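Local coordinates for protein CG1507-PB, isoform B (Drosophila melanogaster, PDB 5FGO) that probably binds purine-rich single-stranded DNA and RNA as a PUR-family protein, and is represented here by its third, dimer-forming Pur-alpha repeat, at residues I53-P56 and E57-I61. Sequence-based numbering, arbitrary orientation.
Sequences ITIP and EKCWI
Ile55 and Pro56, at the end of strand 49-56, meet Cys59 and Trp60 where one unbroken run of chain bends sharply out of the strand. The strand leaves Pro56 extended, Glu57 and Lys58 form a short 3-10 segment, and Cys59 takes the N-cap position of helix 60-72. Two backbone bonds close the turn: Trp60 N to Glu57 O at 2.9 Å, and Cys59 N to Pro56 O at 3.3 Å, the latter less securely placed. The indole of Trp60 folds back over the turn, with CG anti to its carbonyl carbon (chi1 -69°), and sends NE1 to Ile55 O at 3.2 Å. This bond is nearly straight (175°) and lies in the indole plane, yet NE1 approaches from above the carbonyl plane of Ile55. One ring face carries Glu57 CA near its rim. With CG1 of Ile55 anti to the carbonyl carbon (chi1 -50°), the CG2 methyl is left anti to the backbone N and touches both the sulfur and the indole, 3.5 Å from Cys59 SG and 3.8 Å from Trp60 CD1. Cys59 SG also touches the CD corner of the proline ring, 3.8 Å from Pro56 CD. With a phenylalanine in place of Trp60, the Ile55 carbonyl would probably lose its indole N-H partner and the ring would be freer to turn. Met40 of the adjoining strand 37-46 packs on Trp60, while Met20 of the second subunit packs on Cys59. The arrangement is a beta-to-alpha connection: it turns the chain from the last strand of the four-stranded antiparallel sheet into the helix, giving the beta-beta-beta-beta-alpha topology of a PUR repeat, two of which pair here as a dimer.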
loop_
_atom_site.group_PDB
_atom_site.type_symbol
_atom_site.label_atom_id
_atom_site.label_comp_id
_atom_site.label_asym_id
_atom_site.label_seq_id
_atom_site.Cartn_x
_atom_site.Cartn_y
_atom_site.Cartn_z
ATOM N N ILE B 53 -2.244 1.555 -6.823
ATOM C CA ILE B 53 -2.234 0.100 -6.815
ATOM C C ILE B 53 -3.542 -0.463 -6.266
ATOM O O ILE B 53 -4.256 0.194 -5.516
ATOM C CB ILE B 53 -1.100 -0.471 -5.983
ATOM C CG1 ILE B 53 -1.216 0.068 -4.547
ATOM C CG2 ILE B 53 0.227 -0.144 -6.643
ATOM C CD1 ILE B 53 -0.303 -0.586 -3.565
ATOM N N THR B 54 -3.842 -1.690 -6.652
ATOM C CA THR B 54 -5.077 -2.330 -6.275
ATOM C C THR B 54 -4.801 -3.681 -5.609
ATOM O O THR B 54 -4.198 -4.582 -6.191
ATOM C CB THR B 54 -5.993 -2.477 -7.491
ATOM O OG1 THR B 54 -6.589 -1.208 -7.743
ATOM C CG2 THR B 54 -7.123 -3.424 -7.207
ATOM N N ILE B 55 -5.268 -3.794 -4.371
ATOM C CA ILE B 55 -4.991 -4.938 -3.528
ATOM C C ILE B 55 -6.289 -5.622 -3.238
ATOM O O ILE B 55 -7.180 -5.005 -2.666
ATOM C CB ILE B 55 -4.349 -4.536 -2.203
ATOM C CG1 ILE B 55 -3.163 -3.616 -2.437
ATOM C CG2 ILE B 55 -3.918 -5.749 -1.431
ATOM C CD1 ILE B 55 -2.736 -2.872 -1.215
ATOM N N PRO B 56 -6.415 -6.888 -3.650
ATOM C CA PRO B 56 -7.617 -7.688 -3.373
ATOM C C PRO B 56 -7.670 -7.985 -1.891
ATOM O O PRO B 56 -6.594 -8.138 -1.302
ATOM C CB PRO B 56 -7.398 -8.980 -4.166
ATOM C CG PRO B 56 -6.114 -8.786 -4.928
ATOM C CD PRO B 56 -5.355 -7.679 -4.286
ATOM N N GLU B 57 -8.871 -8.067 -1.315
ATOM C CA GLU B 57 -9.038 -8.317 0.115
ATOM C C GLU B 57 -8.306 -9.564 0.602
ATOM O O GLU B 57 -7.674 -9.523 1.644
ATOM C CB GLU B 57 -10.517 -8.439 0.499
ATOM C CG GLU B 57 -10.721 -8.346 2.023
ATOM C CD GLU B 57 -12.145 -8.636 2.507
ATOM O OE1 GLU B 57 -13.047 -8.908 1.681
ATOM O OE2 GLU B 57 -12.354 -8.590 3.740
ATOM N N LYS B 58 -8.304 -10.639 -0.178
ATOM C CA LYS B 58 -7.742 -11.913 0.289
ATOM C C LYS B 58 -6.266 -11.833 0.669
ATOM O O LYS B 58 -5.686 -12.821 1.123
ATOM C CB LYS B 58 -7.921 -13.001 -0.762
ATOM C CG LYS B 58 -7.093 -12.789 -2.002
ATOM C CD LYS B 58 -7.241 -13.907 -3.000
ATOM C CE LYS B 58 -8.536 -13.770 -3.755
ATOM N NZ LYS B 58 -8.622 -14.688 -4.945
ATOM N N CYS B 59 -5.642 -10.672 0.501
ATOM C CA CYS B 59 -4.251 -10.564 0.910
ATOM C C CYS B 59 -3.948 -9.326 1.749
ATOM O O CYS B 59 -2.787 -8.986 1.969
ATOM C CB CYS B 59 -3.339 -10.651 -0.323
ATOM S SG CYS B 59 -3.393 -9.244 -1.441
ATOM N N TRP B 60 -4.984 -8.690 2.277
ATOM C CA TRP B 60 -4.779 -7.535 3.173
ATOM C C TRP B 60 -3.906 -7.912 4.385
ATOM O O TRP B 60 -3.047 -7.121 4.803
ATOM C CB TRP B 60 -6.121 -6.939 3.659
ATOM C CG TRP B 60 -6.881 -6.253 2.552
ATOM C CD1 TRP B 60 -6.520 -6.193 1.235
ATOM C CD2 TRP B 60 -8.082 -5.474 2.671
ATOM N NE1 TRP B 60 -7.446 -5.474 0.526
ATOM C CE2 TRP B 60 -8.407 -5.011 1.382
ATOM C CE3 TRP B 60 -8.917 -5.132 3.737
ATOM C CZ2 TRP B 60 -9.531 -4.232 1.127
ATOM C CZ3 TRP B 60 -10.042 -4.348 3.486
ATOM C CH2 TRP B 60 -10.335 -3.907 2.189
ATOM N N ILE B 61 -4.126 -9.104 4.950
ATOM C CA ILE B 61 -3.337 -9.538 6.101
ATOM C C ILE B 61 -1.868 -9.728 5.743
ATOM O O ILE B 61 -0.977 -9.257 6.461
ATOM C CB ILE B 61 -3.885 -10.831 6.725
ATOM C CG1 ILE B 61 -5.189 -10.544 7.463
ATOM C CG2 ILE B 61 -2.904 -11.373 7.765
ATOM C CD1 ILE B 61 -4.965 -9.675 8.682
#